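Local coordinates for protein SM80.1 Vicilin (Solanum melongena, PDB 5VF5) that probably serves as a seed storage protein of the 7S vicilin class, built from two cupin modules and binding a copper ion in the crystal, at residues P218-R223 and K351-G356; M248-N251 and M255-P258; I327-I330 and N336-V339. All blocks are in the same frame, centred on the assembly; numbering follows the deposited sequence.

Contact 1. Residues P218-R223 and K351-G356. With ACT (acetate ion), chain C.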
loop_
_atom_site.group_PDB
_atom_site.type_symbol
_atom_site.label_atom_id
_atom_site.label_comp_id
_atom_site.label_asym_id
_atom_site.label_seq_id
_atom_site.Cartn_x
_atom_site.Cartn_y
_atom_site.Cartn_z
ATOM N N PRO A 218 8.103 18.177 -0.602
ATOM C CA PRO A 218 8.387 16.884 -1.256
ATOM C C PRO A 218 9.901 16.602 -1.340
ATOM O O PRO A 218 10.699 17.548 -1.399
ATOM C CB PRO A 218 7.831 17.061 -2.657
ATOM C CG PRO A 218 6.951 18.255 -2.626
ATOM C CD PRO A 218 7.299 19.084 -1.441
ATOM N N GLN A 219 10.294 15.342 -1.350
ATOM C CA GLN A 219 11.675 15.005 -1.685
ATOM C C GLN A 219 12.048 15.475 -3.074
ATOM O O GLN A 219 13.159 16.035 -3.291
ATOM C CB GLN A 219 11.940 13.535 -1.598
ATOM C CG GLN A 219 13.391 13.243 -1.928
ATOM C CD GLN A 219 13.784 11.834 -1.649
ATOM O OE1 GLN A 219 12.944 10.958 -1.540
ATOM N NE2 GLN A 219 15.107 11.606 -1.524
ATOM N N PHE A 220 11.163 15.167 -4.046
ATOM C CA PHE A 220 11.313 15.542 -5.481
ATOM C C PHE A 220 10.012 16.241 -5.854
ATOM O O PHE A 220 8.943 15.738 -5.531
ATOM C CB PHE A 220 11.537 14.325 -6.413
ATOM C CG PHE A 220 12.709 13.480 -6.011
ATOM C CD1 PHE A 220 14.007 13.982 -6.116
ATOM C CD2 PHE A 220 12.541 12.172 -5.524
ATOM C CE1 PHE A 220 15.108 13.224 -5.747
ATOM C CE2 PHE A 220 13.654 11.430 -5.143
ATOM C CZ PHE A 220 14.940 11.959 -5.230
ATOM N N GLY A 221 10.064 17.418 -6.480
ATOM C CA GLY A 221 8.853 17.982 -6.951
ATOM C C GLY A 221 9.117 19.012 -7.978
ATOM O O GLY A 221 10.244 19.492 -8.128
ATOM N N SER A 222 8.056 19.298 -8.706
ATOM C CA SER A 222 8.037 20.378 -9.660
ATOM C C SER A 222 6.599 20.826 -9.857
ATOM O O SER A 222 5.684 20.323 -9.182
ATOM C CB SER A 222 8.572 19.908 -10.988
ATOM O OG SER A 222 7.614 19.089 -11.625
ATOM N N ARG A 223 6.367 21.751 -10.785
ATOM C CA ARG A 223 4.992 22.161 -10.987
ATOM C C ARG A 223 4.103 21.053 -11.561
ATOM O O ARG A 223 2.897 21.245 -11.615
ATOM C CB ARG A 223 4.908 23.415 -11.846
ATOM C CG ARG A 223 5.290 23.260 -13.299
ATOM C CD ARG A 223 5.333 24.679 -13.900
ATOM N NE ARG A 223 5.685 24.731 -15.316
ATOM C CZ ARG A 223 4.827 24.839 -16.341
ATOM N NH1 ARG A 223 5.304 24.885 -17.587
ATOM N NH2 ARG A 223 3.506 24.894 -16.153
ATOM N N LYS A 351 16.395 6.759 -5.707
ATOM C CA LYS A 351 15.797 7.064 -6.998
ATOM C C LYS A 351 16.870 7.576 -7.929
ATOM O O LYS A 351 17.658 8.454 -7.556
ATOM C CB LYS A 351 14.736 8.147 -6.916
ATOM C CG LYS A 351 13.498 7.763 -6.196
ATOM C CD LYS A 351 12.433 7.455 -7.163
ATOM C CE LYS A 351 11.078 7.090 -6.567
ATOM N NZ LYS A 351 11.166 5.987 -5.566
ATOM N N ASN A 352 16.914 7.024 -9.129
ATOM C CA ASN A 352 17.843 7.408 -10.179
ATOM C C ASN A 352 17.049 7.873 -11.374
ATOM O O ASN A 352 16.430 7.041 -12.088
ATOM C CB ASN A 352 18.670 6.196 -10.600
ATOM C CG ASN A 352 19.632 5.747 -9.529
ATOM O OD1 ASN A 352 20.813 6.067 -9.574
ATOM N ND2 ASN A 352 19.117 5.026 -8.535
ATOM N N PHE A 353 17.039 9.173 -11.654
ATOM C CA PHE A 353 16.310 9.702 -12.789
ATOM C C PHE A 353 17.162 9.602 -14.036
ATOM O O PHE A 353 18.385 9.678 -13.991
ATOM C CB PHE A 353 15.884 11.155 -12.515
ATOM C CG PHE A 353 14.702 11.227 -11.616
ATOM C CD1 PHE A 353 14.852 11.202 -10.226
ATOM C CD2 PHE A 353 13.414 11.182 -12.151
ATOM C CE1 PHE A 353 13.750 11.207 -9.398
ATOM C CE2 PHE A 353 12.311 11.142 -11.313
ATOM C CZ PHE A 353 12.490 11.163 -9.945
ATOM N N LEU A 354 16.479 9.326 -15.149
ATOM C CA LEU A 354 17.121 9.010 -16.410
ATOM C C LEU A 354 17.028 10.125 -17.452
ATOM O O LEU A 354 17.572 9.989 -18.563
ATOM C CB LEU A 354 16.491 7.732 -16.946
ATOM C CG LEU A 354 16.721 6.520 -16.041
ATOM C CD1 LEU A 354 15.760 5.389 -16.433
ATOM C CD2 LEU A 354 18.148 6.061 -16.108
ATOM N N ALA A 355 16.347 11.204 -17.110
ATOM C CA ALA A 355 16.236 12.422 -17.950
ATOM C C ALA A 355 15.896 13.556 -17.008
ATOM O O ALA A 355 15.514 13.313 -15.872
ATOM C CB ALA A 355 15.146 12.259 -18.972
ATOM N N GLY A 356 16.021 14.779 -17.489
ATOM C CA GLY A 356 15.743 15.952 -16.671
ATOM C C GLY A 356 17.021 16.596 -16.194
ATOM O O GLY A 356 18.115 16.036 -16.305
HETATM C C ACT C . 8.194 4.607 -6.377
HETATM O O ACT C . 8.667 4.808 -5.216
HETATM O OXT ACT C . 8.947 4.265 -7.316
HETATM C CH3 ACT C . 6.733 4.799 -6.704
#
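Phe220 and Lys351 mark where the two backbones come nearest, and even there their CA atoms are 9.7 Å apart. No hydrogen bond bridges the gap between strand 220-222 and strand 351-353, so side chains alone fill it. Alternation along the second strand decides which ones: Lys351 and Phe353 point toward the first strand, while Asn352 between them points away.

In the Phe220 conformer described, the aromatic pair illustrates a T-shaped stack. The edge of Phe353 is presented to the face of Phe220, with ring centroids 5.4 Å apart and planes inclined at 69°; CE1 of Phe353 stands over the centre of the Phe220 ring, its closest carbon being CD2 at 4.2 Å. The opposite face of Phe220 is covered by its own neighbour, Gln219, whose CG lies over the ring centre, so the phenyl group is sandwiched. Lys351 adds its aliphatic root, CG approaching CE2 of Phe220 at 3.8 Å from an oblique direction. Beyond that carbon the lysine chain bends at chi2 (-102°) and leads its amino group off, where NZ donates to O of a bound acetate at 2.8 Å and also to Asn261. Tyr259 and Arg266 help hold this anion, probably acquired from the crystallisation liquor.

Gln219 and Phe220 form a classic beta bulge opposite Phe227, on strand 225-230, the sheet neighbour of strand 220-222, outermost within this chain. Strand 351-353 pairs with strand 254-261 in the other sheet of this cupin module, and Tyr391, just before strand 392-394, meets both phenylalanine rings.

Contact 2. Residues M248-N251 and M255-P258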
loop_
_atom_site.group_PDB
_atom_site.type_symbol
_atom_site.label_atom_id
_atom_site.label_comp_id
_atom_site.label_asym_id
_atom_site.label_seq_id
_atom_site.Cartn_x
_atom_site.Cartn_y
_atom_site.Cartn_z
ATOM N N MET A 248 3.079 9.522 -4.418
ATOM C CA MET A 248 3.424 10.209 -5.660
ATOM C C MET A 248 2.160 10.770 -6.241
ATOM O O MET A 248 1.173 10.057 -6.386
ATOM C CB MET A 248 4.146 9.291 -6.654
ATOM C CG MET A 248 4.589 9.993 -7.924
ATOM S SD MET A 248 5.840 9.066 -8.805
ATOM C CE MET A 248 4.760 7.840 -9.491
ATOM N N ASN A 249 2.227 12.050 -6.595
ATOM C CA ASN A 249 1.170 12.725 -7.289
ATOM C C ASN A 249 1.726 13.316 -8.573
ATOM O O ASN A 249 2.746 14.014 -8.547
ATOM C CB ASN A 249 0.549 13.835 -6.442
ATOM C CG ASN A 249 -0.712 14.403 -7.092
ATOM O OD1 ASN A 249 -1.666 13.680 -7.357
ATOM N ND2 ASN A 249 -0.672 15.651 -7.452
ATOM N N ILE A 250 1.059 13.002 -9.680
ATOM C CA ILE A 250 1.378 13.587 -10.983
ATOM C C ILE A 250 0.174 14.467 -11.362
ATOM O O ILE A 250 -0.979 13.983 -11.473
ATOM C CB ILE A 250 1.639 12.507 -12.042
ATOM C CG1 ILE A 250 2.742 11.538 -11.565
ATOM C CG2 ILE A 250 2.027 13.163 -13.362
ATOM C CD1 ILE A 250 3.035 10.429 -12.508
ATOM N N ASN A 251 0.441 15.746 -11.564
ATOM C CA ASN A 251 -0.628 16.652 -11.912
ATOM C C ASN A 251 -1.211 16.331 -13.287
ATOM O O ASN A 251 -0.554 15.717 -14.135
ATOM C CB ASN A 251 -0.109 18.067 -11.894
ATOM C CG ASN A 251 0.268 18.566 -10.518
ATOM O OD1 ASN A 251 -0.264 18.139 -9.511
ATOM N ND2 ASN A 251 1.120 19.549 -10.486
ATOM N N MET A 255 3.810 14.057 -16.327
ATOM C CA MET A 255 4.455 12.743 -16.315
ATOM C C MET A 255 5.583 12.783 -15.323
ATOM O O MET A 255 6.146 13.827 -15.065
ATOM C CB MET A 255 4.989 12.338 -17.684
ATOM C CG MET A 255 6.096 13.241 -18.206
ATOM S SD MET A 255 6.741 12.800 -19.840
ATOM C CE MET A 255 7.591 11.274 -19.516
ATOM N N VAL A 256 5.911 11.633 -14.745
ATOM C CA VAL A 256 7.162 11.484 -14.015
ATOM C C VAL A 256 8.217 11.074 -15.018
ATOM O O VAL A 256 7.988 10.180 -15.863
ATOM C CB VAL A 256 7.062 10.524 -12.806
ATOM C CG1 VAL A 256 6.715 9.091 -13.173
ATOM C CG2 VAL A 256 8.366 10.585 -12.002
ATOM N N LEU A 257 9.347 11.761 -15.020
ATOM C CA LEU A 257 10.425 11.405 -15.929
ATOM C C LEU A 257 10.891 9.957 -15.653
ATOM O O LEU A 257 10.834 9.498 -14.504
ATOM C CB LEU A 257 11.583 12.379 -15.774
ATOM C CG LEU A 257 11.277 13.767 -16.358
ATOM C CD1 LEU A 257 12.416 14.704 -16.043
ATOM C CD2 LEU A 257 11.097 13.727 -17.861
ATOM N N PRO A 258 11.339 9.235 -16.698
ATOM C CA PRO A 258 11.798 7.882 -16.457
ATOM C C PRO A 258 12.830 7.814 -15.330
ATOM O O PRO A 258 13.748 8.671 -15.229
ATOM C CB PRO A 258 12.362 7.456 -17.807
ATOM C CG PRO A 258 11.613 8.302 -18.826
ATOM C CD PRO A 258 11.468 9.627 -18.113
#
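Ile250 lays its two branches over the backbone and side chain of the strand that follows it in the chain. Its CG2 methyl sits against the start of that strand, 3.6 Å from the backbone N of Met255, while the longer branch carries CD1 one residue further, to 3.8 Å from the backbone N of Val256. CB carries both branches, and chi1 of -55° sets CG1 beside the backbone N of Ile250 and CG2 anti to it, so that each meets a different residue. CD1 also touches CG1 of Val256 at 4.0 Å, the two side chains meeting at about a right angle.

The contact lies where the chain passes from one sheet of the cupin barrel to the other. Strand 243-250 belongs to the sheet that includes strands 225-230 and 337-344; after a short turn, strand 254-261 joins the opposing sheet beside strand 327-331. Around this turn the local strand axes make an angle of 110° and approach no closer than 7.6 Å, and no hydrogen bond joins the two segments. Apolar side chains supply the contact, packing on one another and on the backbone of Met255 and Val256.

Val256 has its CG1 methyl between its backbone N and carbonyl carbon (chi1 63°), on the side where Ile250 CD1 meets it. Its other methyl, CG2, is 4.3 Å from SD of Met248, a looser contact made by one of two modelled conformers of the methionine. Met255 contributes mostly backbone, since its CB points away from strand 243-250 and its side chain packs on Val393. Phe329 lies against Met248, Ile250 and Val256 alike, and Phe392 covers Met248 and Val256.

Contact 3. Residues I327-I330 and N336-V339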
loop_
_atom_site.group_PDB
_atom_site.type_symbol
_atom_site.label_atom_id
_atom_site.label_comp_id
_atom_site.label_asym_id
_atom_site.label_seq_id
_atom_site.Cartn_x
_atom_site.Cartn_y
_atom_site.Cartn_z
ATOM N N ILE A 327 11.143 2.962 -15.358
ATOM C CA ILE A 327 9.696 3.141 -15.402
ATOM C C ILE A 327 9.350 4.601 -15.597
ATOM O O ILE A 327 10.038 5.478 -15.088
ATOM C CB ILE A 327 9.064 2.580 -14.087
ATOM C CG1 ILE A 327 7.563 2.763 -13.998
ATOM C CG2 ILE A 327 9.663 3.235 -12.850
ATOM C CD1 ILE A 327 6.789 1.606 -14.402
ATOM N N THR A 328 8.225 4.841 -16.241
ATOM C CA THR A 328 7.592 6.151 -16.341
ATOM C C THR A 328 6.095 5.979 -16.234
ATOM O O THR A 328 5.527 4.942 -16.638
ATOM C CB THR A 328 7.996 6.903 -17.635
ATOM O OG1 THR A 328 7.448 8.220 -17.640
ATOM C CG2 THR A 328 7.496 6.185 -18.861
ATOM N N PHE A 329 5.452 6.999 -15.717
ATOM C CA PHE A 329 3.989 7.118 -15.647
ATOM C C PHE A 329 3.594 8.446 -16.281
ATOM O O PHE A 329 4.191 9.471 -15.977
ATOM C CB PHE A 329 3.466 7.115 -14.223
ATOM C CG PHE A 329 3.797 5.890 -13.429
ATOM C CD1 PHE A 329 4.966 5.815 -12.695
ATOM C CD2 PHE A 329 2.922 4.815 -13.375
ATOM C CE1 PHE A 329 5.255 4.687 -11.925
ATOM C CE2 PHE A 329 3.189 3.697 -12.622
ATOM C CZ PHE A 329 4.364 3.623 -11.897
ATOM N N ILE A 330 2.531 8.426 -17.070
ATOM C CA ILE A 330 2.023 9.577 -17.777
ATOM C C ILE A 330 0.529 9.688 -17.359
ATOM O O ILE A 330 -0.286 8.804 -17.647
ATOM C CB ILE A 330 2.089 9.400 -19.315
ATOM C CG1 ILE A 330 3.545 9.267 -19.779
ATOM C CG2 ILE A 330 1.440 10.589 -19.987
ATOM C CD1 ILE A 330 4.021 7.826 -19.820
ATOM N N ASN A 336 -5.512 14.646 -11.776
ATOM C CA ASN A 336 -4.213 14.236 -11.276
ATOM C C ASN A 336 -4.228 12.695 -11.134
ATOM O O ASN A 336 -5.295 12.051 -11.076
ATOM C CB ASN A 336 -3.952 14.845 -9.930
ATOM C CG ASN A 336 -4.923 14.338 -8.908
ATOM O OD1 ASN A 336 -6.143 14.471 -9.093
ATOM N ND2 ASN A 336 -4.423 13.717 -7.872
ATOM N N PHE A 337 -3.031 12.110 -11.113
ATOM C CA PHE A 337 -2.826 10.689 -10.908
ATOM C C PHE A 337 -2.055 10.544 -9.603
ATOM O O PHE A 337 -0.924 11.032 -9.494
ATOM C CB PHE A 337 -2.035 10.101 -12.048
ATOM C CG PHE A 337 -1.606 8.661 -11.868
ATOM C CD1 PHE A 337 -2.543 7.632 -11.923
ATOM C CD2 PHE A 337 -0.237 8.313 -11.711
ATOM C CE1 PHE A 337 -2.168 6.311 -11.809
ATOM C CE2 PHE A 337 0.114 6.986 -11.604
ATOM C CZ PHE A 337 -0.844 5.984 -11.676
ATOM N N ARG A 338 -2.694 9.935 -8.619
ATOM C CA ARG A 338 -2.109 9.768 -7.290
ATOM C C ARG A 338 -2.017 8.310 -6.882
ATOM O O ARG A 338 -2.949 7.529 -7.036
ATOM C CB ARG A 338 -2.967 10.480 -6.246
ATOM C CG ARG A 338 -2.249 10.704 -4.921
ATOM C CD ARG A 338 -3.086 11.495 -3.906
ATOM N NE ARG A 338 -3.656 12.743 -4.451
ATOM C CZ ARG A 338 -3.083 13.954 -4.396
ATOM N NH1 ARG A 338 -1.879 14.146 -3.835
ATOM N NH2 ARG A 338 -3.727 15.004 -4.914
ATOM N N VAL A 339 -0.832 7.967 -6.377
ATOM C CA VAL A 339 -0.536 6.569 -5.967
ATOM C C VAL A 339 0.078 6.541 -4.590
ATOM O O VAL A 339 0.743 7.524 -4.159
ATOM C CB VAL A 339 0.403 5.815 -6.960
ATOM C CG1 VAL A 339 -0.180 5.859 -8.348
ATOM C CG2 VAL A 339 1.805 6.392 -6.954
#
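Phe337 reaches across to Phe329 from the first residue position of strand 337-344. Asn336, the residue preceding that strand, has its side chain turned from the partner segment; in the conformer described, its ND2 donates to Asn249 OD1 and to Glu272 OE1, on the side away from the contact.

With Phe337 the chain enters the sheet, and its side chain swings to the interior. CG lies anti to the backbone N (chi1 173°), which sends the ring forward along the strand as well as across the gap. Phe329 comes to meet it with CG beside its own backbone nitrogen (chi1 -59°). The two CA atoms, of Phe329 and Phe337, are 9.0 Å apart, and the rings bridge most of that interval: CE2 of Phe337 comes to 4.0 Å from CD2 of Phe329, the closest pair of atoms. With planes tilted by 32° and centroids 6.0 Å apart, the rings are neither properly stacked nor edge-to-face. Instead they cross obliquely, CE2 of Phe337 lying beside CD2 of Phe329, a dispersion contact between apolar groups with no hydrogen bond across the segments.

Arg338 faces the other way, its NE, in the conformer described, in a salt bridge with Glu272. Val339 turns inward again and packs on Met248.

The pair thus links the two sheets of a cupin barrel through its buried interior. Strand 337-344 runs between strands 243-250 and 265-272 in one sheet; strand 327-331 lies between strands 254-261 and 275-281 in the other, with Phe277 on the latter packing against Phe329.

How the contacts relate
All three contacts lie in the second cupin module, on one side of the chain's centre, and each joins its two facing sheets. Contact 2 and contact 3 follow in series, both nested inside the long loop closed by contact 1. Their centres are about 5 Å apart, against 8 Å between contacts 1 and 2 and 13 Å between contacts 1 and 3. Strands 243-250 and 337-344 adjoin in one sheet, strands 254-261 and 327-331 in the other, while strand 351-353 flanks 254-261. Contact 2 lies between the other two and touches both, whereas contacts 1 and 3 do not meet. Two contacts between strands close in sequence and one between strands far apart thus join the same two sheets.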